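Local structure of putative NADPH-dependent oxidoreductase (Desulfitobacterium hafniense DCB-2, 3DB2) at residues 14-19 against 71-76; 21-26 against 262-267; 28-33 against 305-310. The protein is probably a dehydrogenase of the GFO/IDH/MocA type that binds NADPH through a Rossmann-fold domain, its substrate being unknown. One frame throughout, in Å; residues are numbered along the deposited sequence.

Interaction 1: 14-19 against 71-76; sequences GRWAYV and IITVPN
Thr73, just past the end of strand 69-72, sets its two branches against the first turn of helix 15-24, the methyl against Trp16 and the hydroxyl against Ala17. Its CG2 lies 3.9 Å from Trp16 CD1, on the pyrrole part of the indole; it approaches the ring obliquely, and the two side chains run at roughly a right angle. The indole is brought there by a first torsion that sets CG trans to the main-chain nitrogen (chi1 -168°), and the ring then lies over Val19, whose CB sits 3.6 Å above one face toward the rim. The ring's NE1 points into a hydrogen bond with Glu96 at the end of strand 92-96, which limits how far the indole can turn. The other branch of Thr73 is placed between its own backbone N and carbonyl carbon (chi1 52°), and OG1 comes to 3.5 Å from Ala17 CB. That approach is van der Waals contact; the hydroxyl is hydrogen-bonded to Gly12 O, in the turn that leads into the helix, and weakly to Ile11 O. Gly14, at the N-cap position, and Ala17 belong to a strand-turn-helix with the GxGxxA pattern, consistent with the dinucleotide-binding turn of a Rossmann fold, in which strand 6-11 runs beside strand 69-72. The small side chain of Ala17 is consistent with the close approach of the helix start, the CA atoms of Ala17 and Thr73 being 5.9 Å apart. A water bridges the backbones here: it accepts from Ala17 N at 3.0 Å and donates to Thr73 O at 3.1 Å, satisfying an amide of the first helical turn. Ala17 also rests against Phe46 of helix 40-50, while Trp16 touches Leu303 of helix 302-316.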
loop_
_atom_site.group_PDB
_atom_site.type_symbol
_atom_site.label_atom_id
_atom_site.label_comp_id
_atom_site.label_asym_id
_atom_site.label_seq_id
_atom_site.Cartn_x
_atom_site.Cartn_y
_atom_site.Cartn_z
ATOM N N GLY C 14 -30.224 15.532 7.439
ATOM C CA GLY C 14 -29.621 15.420 6.131
ATOM C C GLY C 14 -29.761 14.037 5.529
ATOM O O GLY C 14 -30.440 13.116 5.954
ATOM N N ARG C 15 -29.086 13.830 4.418
ATOM C CA ARG C 15 -29.025 12.598 3.658
ATOM C C ARG C 15 -28.727 11.407 4.552
ATOM O O ARG C 15 -29.478 10.448 4.568
ATOM C CB ARG C 15 -27.922 12.762 2.583
ATOM N N TRP C 16 -27.621 11.473 5.285
ATOM C CA TRP C 16 -27.177 10.351 6.104
ATOM C C TRP C 16 -28.216 10.027 7.160
ATOM O O TRP C 16 -28.402 8.857 7.493
ATOM C CB TRP C 16 -25.792 10.636 6.729
ATOM C CG TRP C 16 -25.267 9.351 7.318
ATOM C CD1 TRP C 16 -25.036 9.107 8.643
ATOM C CD2 TRP C 16 -24.923 8.155 6.599
ATOM N NE1 TRP C 16 -24.566 7.825 8.791
ATOM C CE2 TRP C 16 -24.487 7.226 7.553
ATOM C CE3 TRP C 16 -24.940 7.790 5.244
ATOM C CZ2 TRP C 16 -24.072 5.944 7.192
ATOM C CZ3 TRP C 16 -24.529 6.515 4.873
ATOM C CH2 TRP C 16 -24.103 5.624 5.866
ATOM N N ALA C 17 -28.957 11.013 7.684
ATOM C CA ALA C 17 -30.029 10.659 8.607
ATOM C C ALA C 17 -31.035 9.679 8.059
ATOM O O ALA C 17 -31.589 8.840 8.764
ATOM C CB ALA C 17 -30.767 11.939 9.013
ATOM N N TYR C 18 -31.353 9.777 6.765
ATOM C CA TYR C 18 -32.304 8.897 6.111
ATOM C C TYR C 18 -31.704 7.509 5.823
ATOM O O TYR C 18 -32.325 6.458 5.918
ATOM C CB TYR C 18 -32.745 9.548 4.792
ATOM C CG TYR C 18 -33.633 10.764 4.930
ATOM C CD1 TYR C 18 -33.175 12.002 5.338
ATOM C CD2 TYR C 18 -34.987 10.642 4.654
ATOM C CE1 TYR C 18 -34.021 13.093 5.465
ATOM C CE2 TYR C 18 -35.841 11.718 4.768
ATOM C CZ TYR C 18 -35.361 12.942 5.168
ATOM O OH TYR C 18 -36.262 13.982 5.263
ATOM N N VAL C 19 -30.450 7.490 5.394
ATOM C CA VAL C 19 -29.777 6.193 5.227
ATOM C C VAL C 19 -29.794 5.447 6.554
ATOM O O VAL C 19 -30.090 4.249 6.519
ATOM C CB VAL C 19 -28.349 6.374 4.715
ATOM C CG1 VAL C 19 -27.524 5.090 4.705
ATOM C CG2 VAL C 19 -28.430 6.936 3.298
ATOM N N ILE C 71 -29.815 9.998 18.019
ATOM C CA ILE C 71 -29.025 9.558 16.859
ATOM C C ILE C 71 -28.591 10.813 16.120
ATOM O O ILE C 71 -29.379 11.445 15.402
ATOM C CB ILE C 71 -29.867 8.590 16.031
ATOM C CG1 ILE C 71 -30.219 7.314 16.837
ATOM C CG2 ILE C 71 -29.187 8.243 14.707
ATOM C CD1 ILE C 71 -31.236 6.434 16.187
ATOM N N ILE C 72 -27.348 11.229 16.330
ATOM C CA ILE C 72 -26.806 12.511 15.937
ATOM C C ILE C 72 -26.055 12.412 14.619
ATOM O O ILE C 72 -24.988 11.797 14.544
ATOM C CB ILE C 72 -25.873 13.083 17.034
ATOM C CG1 ILE C 72 -26.635 13.244 18.352
ATOM C CG2 ILE C 72 -25.179 14.378 16.640
ATOM C CD1 ILE C 72 -25.760 13.561 19.545
ATOM N N THR C 73 -26.617 13.021 13.597
ATOM C CA THR C 73 -26.063 13.053 12.249
ATOM C C THR C 73 -25.952 14.503 11.774
ATOM O O THR C 73 -26.399 14.823 10.680
ATOM C CB THR C 73 -26.914 12.241 11.265
ATOM O OG1 THR C 73 -28.284 12.628 11.322
ATOM C CG2 THR C 73 -26.981 10.744 11.611
ATOM N N VAL C 74 -25.389 15.337 12.614
ATOM C CA VAL C 74 -25.156 16.758 12.381
ATOM C C VAL C 74 -23.719 16.965 11.921
ATOM O O VAL C 74 -22.965 15.984 12.037
ATOM C CB VAL C 74 -25.425 17.546 13.667
ATOM C CG1 VAL C 74 -26.812 17.253 14.221
ATOM C CG2 VAL C 74 -24.343 17.201 14.693
ATOM N N PRO C 75 -23.344 18.134 11.429
ATOM C CA PRO C 75 -21.959 18.329 11.004
ATOM C C PRO C 75 -20.912 18.109 12.088
ATOM O O PRO C 75 -21.163 18.430 13.241
ATOM C CB PRO C 75 -21.893 19.818 10.616
ATOM C CG PRO C 75 -23.299 20.246 10.396
ATOM C CD PRO C 75 -24.166 19.342 11.207
ATOM N N ASN C 76 -19.736 17.590 11.697
ATOM C CA ASN C 76 -18.726 17.189 12.662
ATOM C C ASN C 76 -18.377 18.232 13.713
ATOM O O ASN C 76 -17.957 17.847 14.814
ATOM C CB ASN C 76 -17.387 16.808 11.975
ATOM C CG ASN C 76 -17.675 15.564 11.132
ATOM O OD1 ASN C 76 -18.620 14.819 11.437
ATOM N ND2 ASN C 76 -16.903 15.356 10.071
HETATM O O HOH W 1 -27.760 13.712 8.098
#

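Interaction 2: 21-26 against 262-267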
loop_
_atom_site.group_PDB
_atom_site.type_symbol
_atom_site.label_atom_id
_atom_site.label_comp_id
_atom_site.label_asym_id
_atom_site.label_seq_id
_atom_site.Cartn_x
_atom_site.Cartn_y
_atom_site.Cartn_z
ATOM N N ALA C 21 -31.916 5.819 9.162
ATOM C CA ALA C 21 -33.262 5.396 9.538
ATOM C C ALA C 21 -33.792 4.281 8.649
ATOM O O ALA C 21 -34.516 3.395 9.098
ATOM C CB ALA C 21 -34.196 6.613 9.513
ATOM N N ASP C 22 -33.458 4.296 7.372
ATOM C CA ASP C 22 -33.821 3.206 6.482
ATOM C C ASP C 22 -33.351 1.874 7.059
ATOM O O ASP C 22 -33.981 0.824 7.006
ATOM C CB ASP C 22 -33.210 3.448 5.103
ATOM C CG ASP C 22 -34.008 4.446 4.292
ATOM O OD1 ASP C 22 -35.059 4.915 4.779
ATOM O OD2 ASP C 22 -33.556 4.773 3.172
ATOM N N ALA C 23 -32.185 1.871 7.699
ATOM C CA ALA C 23 -31.753 0.622 8.342
ATOM C C ALA C 23 -32.334 0.422 9.726
ATOM O O ALA C 23 -32.884 -0.656 10.020
ATOM C CB ALA C 23 -30.230 0.648 8.355
ATOM N N TYR C 24 -32.226 1.407 10.625
ATOM C CA TYR C 24 -32.500 1.122 12.039
ATOM C C TYR C 24 -33.997 0.990 12.290
ATOM O O TYR C 24 -34.385 0.360 13.285
ATOM C CB TYR C 24 -31.855 2.116 13.001
ATOM C CG TYR C 24 -32.215 3.566 13.007
ATOM C CD1 TYR C 24 -33.446 3.999 13.499
ATOM C CD2 TYR C 24 -31.343 4.526 12.524
ATOM C CE1 TYR C 24 -33.800 5.333 13.510
ATOM C CE2 TYR C 24 -31.681 5.876 12.525
ATOM C CZ TYR C 24 -32.918 6.258 13.028
ATOM O OH TYR C 24 -33.287 7.586 13.046
ATOM N N THR C 25 -34.851 1.582 11.450
ATOM C CA THR C 25 -36.281 1.479 11.825
ATOM C C THR C 25 -36.796 0.079 11.514
ATOM O O THR C 25 -37.925 -0.260 11.872
ATOM C CB THR C 25 -37.136 2.546 11.133
ATOM O OG1 THR C 25 -37.038 2.408 9.698
ATOM C CG2 THR C 25 -36.609 3.926 11.485
ATOM N N LYS C 26 -35.981 -0.758 10.876
ATOM C CA LYS C 26 -36.343 -2.165 10.721
ATOM C C LYS C 26 -36.267 -2.954 12.030
ATOM O O LYS C 26 -36.817 -4.058 12.098
ATOM C CB LYS C 26 -35.437 -2.869 9.719
ATOM C CG LYS C 26 -35.336 -2.199 8.367
ATOM C CD LYS C 26 -34.505 -3.104 7.456
ATOM C CE LYS C 26 -34.191 -2.373 6.155
ATOM N NZ LYS C 26 -33.545 -3.304 5.176
ATOM N N SER C 262 -24.667 2.096 1.658
ATOM C CA SER C 262 -25.967 2.512 2.187
ATOM C C SER C 262 -26.988 1.383 2.243
ATOM O O SER C 262 -27.867 1.351 3.110
ATOM C CB SER C 262 -26.446 3.719 1.343
ATOM O OG SER C 262 -26.913 3.261 0.079
ATOM N N ASN C 263 -26.877 0.422 1.335
ATOM C CA ASN C 263 -27.708 -0.765 1.292
ATOM C C ASN C 263 -27.216 -1.813 2.298
ATOM O O ASN C 263 -26.735 -2.876 1.920
ATOM C CB ASN C 263 -27.695 -1.282 -0.142
ATOM C CG ASN C 263 -27.690 -0.124 -1.137
ATOM O OD1 ASN C 263 -26.703 0.550 -1.418
ATOM N ND2 ASN C 263 -28.859 0.138 -1.694
ATOM N N SER C 264 -27.321 -1.461 3.577
ATOM C CA SER C 264 -26.533 -2.006 4.693
ATOM C C SER C 264 -26.801 -3.491 4.919
ATOM O O SER C 264 -25.872 -4.212 5.321
ATOM C CB SER C 264 -26.623 -1.126 5.916
ATOM O OG SER C 264 -27.941 -1.132 6.391
ATOM N N ASP C 265 -27.990 -4.041 4.641
ATOM C CA ASP C 265 -28.156 -5.460 4.855
ATOM C C ASP C 265 -27.518 -6.341 3.775
ATOM O O ASP C 265 -27.438 -7.562 3.988
ATOM C CB ASP C 265 -29.627 -5.866 4.938
ATOM C CG ASP C 265 -30.470 -5.475 3.748
ATOM O OD1 ASP C 265 -30.002 -4.732 2.860
ATOM O OD2 ASP C 265 -31.645 -5.922 3.741
ATOM N N VAL C 266 -27.074 -5.769 2.681
ATOM C CA VAL C 266 -26.431 -6.534 1.621
ATOM C C VAL C 266 -25.035 -6.052 1.237
ATOM O O VAL C 266 -24.405 -6.491 0.269
ATOM C CB VAL C 266 -27.318 -6.540 0.344
ATOM C CG1 VAL C 266 -28.562 -7.382 0.549
ATOM C CG2 VAL C 266 -27.713 -5.129 -0.069
ATOM N N THR C 267 -24.484 -5.108 1.983
ATOM C CA THR C 267 -23.165 -4.554 1.710
ATOM C C THR C 267 -22.100 -5.656 1.607
ATOM O O THR C 267 -21.289 -5.636 0.685
ATOM C CB THR C 267 -22.721 -3.600 2.818
ATOM O OG1 THR C 267 -23.648 -2.504 2.809
ATOM C CG2 THR C 267 -21.352 -2.971 2.555
#
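Helix 15-24 presents its C-terminal part to an irregular run of backbone at 262-267, the two coming nearest at Ala23 and Ser264, whose CA atoms lie 6.9 Å apart. At this point the contact is made by two small groups: Ala23 CB points across to the other segment and meets Ser264 OG at 3.5 Å. The serine hydroxyl, turned between its backbone N and carbonyl carbon (chi1 65°), is hydrogen-bonded to Asp301 OD1 and meets the alanine methyl by van der Waals contact. Further along the chain the contact becomes ionic. Lys26 leaves the backbone with CG trans to the carbonyl carbon and runs fully extended, carrying NZ to 3.5 Å from Asp265 OD2 in a long salt bridge. The lysine chain lies athwart the aspartate and reaches one carboxylate oxygen with its end. Both residues are exposed, and solvent probably screens much of the attraction. Set away from the interface, Ala21 O accepts from Thr25 N at 3.0 Å and from Thr25 OG1 at 2.8 Å, the two donors arriving from opposite faces of the carbonyl plane. The 262-267 run is shaped by an inverse gamma turn centred on Asn263, which is followed by a bond from Val266 N to Asn263 O. The arrangement joins the Rossmann-type domain, the probable nucleotide-binding part, to the loop between strands 250-256 and 271-278 of the large mixed sheet. Helix 302-316 packs on both segments, with Leu303 touching both Ala23 and Ser264 and Arg304 touching Lys26, while Tyr24 turns to Leu30 and Leu32 of strand 30-36, and Ala21 packs on Phe46 and Tyr50 of helix 40-50.

Interaction 3: 28-33 against 305-310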
loop_
_atom_site.group_PDB
_atom_site.type_symbol
_atom_site.label_atom_id
_atom_site.label_comp_id
_atom_site.label_asym_id
_atom_site.label_seq_id
_atom_site.Cartn_x
_atom_site.Cartn_y
_atom_site.Cartn_z
ATOM N N GLU C 28 -36.820 -4.238 15.777
ATOM C CA GLU C 28 -37.760 -4.491 16.862
ATOM C C GLU C 28 -37.274 -3.948 18.191
ATOM O O GLU C 28 -38.005 -3.878 19.179
ATOM C CB GLU C 28 -37.982 -6.004 16.987
ATOM C CG GLU C 28 -38.543 -6.631 15.718
ATOM C CD GLU C 28 -39.864 -6.008 15.304
ATOM O OE1 GLU C 28 -39.896 -4.800 14.984
ATOM O OE2 GLU C 28 -40.880 -6.735 15.306
ATOM N N LYS C 29 -35.997 -3.563 18.259
ATOM C CA LYS C 29 -35.387 -3.064 19.482
ATOM C C LYS C 29 -35.528 -1.555 19.619
ATOM O O LYS C 29 -35.249 -1.027 20.690
ATOM C CB LYS C 29 -33.902 -3.486 19.530
ATOM C CG LYS C 29 -33.796 -5.011 19.597
ATOM C CD LYS C 29 -32.400 -5.551 19.409
ATOM C CE LYS C 29 -32.045 -6.643 20.409
ATOM N NZ LYS C 29 -30.588 -6.970 20.330
ATOM N N LEU C 30 -35.960 -0.887 18.550
ATOM C CA LEU C 30 -35.987 0.554 18.459
ATOM C C LEU C 30 -37.376 1.058 18.057
ATOM O O LEU C 30 -38.070 0.356 17.335
ATOM C CB LEU C 30 -34.997 1.054 17.404
ATOM C CG LEU C 30 -33.567 0.530 17.474
ATOM C CD1 LEU C 30 -32.737 0.896 16.259
ATOM C CD2 LEU C 30 -32.880 1.088 18.723
ATOM N N LYS C 31 -37.684 2.259 18.522
ATOM C CA LYS C 31 -38.872 3.028 18.160
ATOM C C LYS C 31 -38.495 4.480 17.889
ATOM O O LYS C 31 -38.088 5.208 18.796
ATOM C CB LYS C 31 -39.930 2.953 19.267
ATOM C CG LYS C 31 -41.020 3.986 19.228
ATOM C CD LYS C 31 -41.443 4.488 20.594
ATOM N N LEU C 32 -38.587 4.922 16.641
ATOM C CA LEU C 32 -38.370 6.335 16.345
ATOM C C LEU C 32 -39.581 7.153 16.807
ATOM O O LEU C 32 -40.664 6.987 16.245
ATOM C CB LEU C 32 -38.108 6.531 14.876
ATOM C CG LEU C 32 -37.698 7.835 14.217
ATOM C CD1 LEU C 32 -36.685 8.679 14.956
ATOM C CD2 LEU C 32 -37.098 7.525 12.836
ATOM N N VAL C 33 -39.348 8.006 17.787
ATOM C CA VAL C 33 -40.300 8.876 18.448
ATOM C C VAL C 33 -40.382 10.254 17.807
ATOM O O VAL C 33 -41.434 10.795 17.437
ATOM C CB VAL C 33 -39.899 9.081 19.932
ATOM C CG1 VAL C 33 -40.858 10.065 20.586
ATOM C CG2 VAL C 33 -39.853 7.791 20.718
ATOM N N VAL C 305 -27.107 -2.899 13.089
ATOM C CA VAL C 305 -26.573 -3.513 14.305
ATOM C C VAL C 305 -25.855 -2.490 15.174
ATOM O O VAL C 305 -25.849 -2.676 16.399
ATOM C CB VAL C 305 -25.637 -4.703 14.056
ATOM C CG1 VAL C 305 -26.394 -5.813 13.353
ATOM C CG2 VAL C 305 -24.392 -4.271 13.276
ATOM N N GLU C 306 -25.276 -1.444 14.614
ATOM C CA GLU C 306 -24.548 -0.504 15.480
ATOM C C GLU C 306 -25.482 0.324 16.360
ATOM O O GLU C 306 -25.159 0.575 17.523
ATOM C CB GLU C 306 -23.613 0.361 14.657
ATOM C CG GLU C 306 -24.120 1.600 13.969
ATOM C CD GLU C 306 -23.042 2.386 13.223
ATOM O OE1 GLU C 306 -21.878 2.449 13.665
ATOM O OE2 GLU C 306 -23.358 2.969 12.170
ATOM N N VAL C 307 -26.639 0.716 15.825
ATOM C CA VAL C 307 -27.660 1.401 16.630
ATOM C C VAL C 307 -28.281 0.457 17.652
ATOM O O VAL C 307 -28.489 0.795 18.828
ATOM C CB VAL C 307 -28.718 2.049 15.710
ATOM C CG1 VAL C 307 -29.728 2.860 16.519
ATOM C CG2 VAL C 307 -28.031 2.925 14.652
ATOM N N GLU C 308 -28.569 -0.781 17.250
ATOM C CA GLU C 308 -29.110 -1.808 18.115
ATOM C C GLU C 308 -28.222 -2.137 19.323
ATOM O O GLU C 308 -28.720 -2.499 20.394
ATOM C CB GLU C 308 -29.367 -3.127 17.365
ATOM C CG GLU C 308 -30.644 -3.063 16.518
ATOM C CD GLU C 308 -30.842 -4.335 15.719
ATOM O OE1 GLU C 308 -29.881 -5.125 15.533
ATOM O OE2 GLU C 308 -31.974 -4.568 15.256
ATOM N N GLU C 309 -26.908 -2.013 19.141
ATOM C CA GLU C 309 -25.966 -2.281 20.213
ATOM C C GLU C 309 -26.175 -1.260 21.330
ATOM O O GLU C 309 -26.044 -1.511 22.531
ATOM C CB GLU C 309 -24.534 -2.169 19.698
ATOM C CG GLU C 309 -23.462 -1.952 20.752
ATOM C CD GLU C 309 -22.072 -2.306 20.258
ATOM O OE1 GLU C 309 -21.821 -3.489 19.921
ATOM O OE2 GLU C 309 -21.238 -1.391 20.184
ATOM N N VAL C 310 -26.481 -0.018 20.940
ATOM C CA VAL C 310 -26.655 0.991 22.005
ATOM C C VAL C 310 -27.899 0.628 22.832
ATOM O O VAL C 310 -27.877 0.685 24.057
ATOM C CB VAL C 310 -26.740 2.419 21.474
ATOM C CG1 VAL C 310 -26.815 3.429 22.624
ATOM C CG2 VAL C 310 -25.530 2.750 20.609
#
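The start of strand 30-36, the second strand of the Rossmann sheet in chain order, packs against helix 302-316, which comes from far along the sequence. Leu30 and Val307 make the apolar part of the contact. Leu30 CD1 stands 3.6 Å from Val307 CG1, a methyl-to-methyl approach in which the two side chains are nearly perpendicular. Val307 offers that branch because CG1 lies trans to its backbone N (chi1 -176°). The same leucine methyl also touches Glu308 CG, more loosely, at 4.5 Å. Strand 30-36 lies beside strand 6-11 in the parallel sheet, with helix 15-24 as the crossover between them, and the late helix covers this face of the beta-alpha-beta unit alongside Met20 and Tyr24 of that crossover helix. Just before the strand, Lys29 and Glu308 meet through their aliphatic parts, Lys29 CD lying 4.2 Å from both CG and CD of Glu308, one chain passing across the other. Their charged ends have other partners: Lys29 NZ forms a salt bridge with Asp312, one turn further along the helix, and Glu308 OE2 is held by Ser27 OG and Arg304 NE. Between them, Lys29 NZ and Glu308 OE1 remain 5.2 Å apart, too far for a salt bridge, though the opposite charges probably attract weakly.

All three contacts draw on the first beta-alpha-beta unit of the Rossmann domain: interactions 1 and 2 use the beginning and the end of helix 15-24, and interaction 3 the strand that follows. Their centres lie 12 to 16 Å apart. Along the chain the first segments come in order, 14-19, 21-26 and 28-33, and their partners follow in the same order at 71-76, 262-267 and 305-310, so the connections cross. Ile71 joins the set, its CD1 touching Tyr24 CZ at 3.6 Å and Val307 CG1 at 3.9 Å. In interactions 2 and 3, late parts of the chain return to the putative nucleotide-binding domain and pack on it, whereas interaction 1 lies wholly within it.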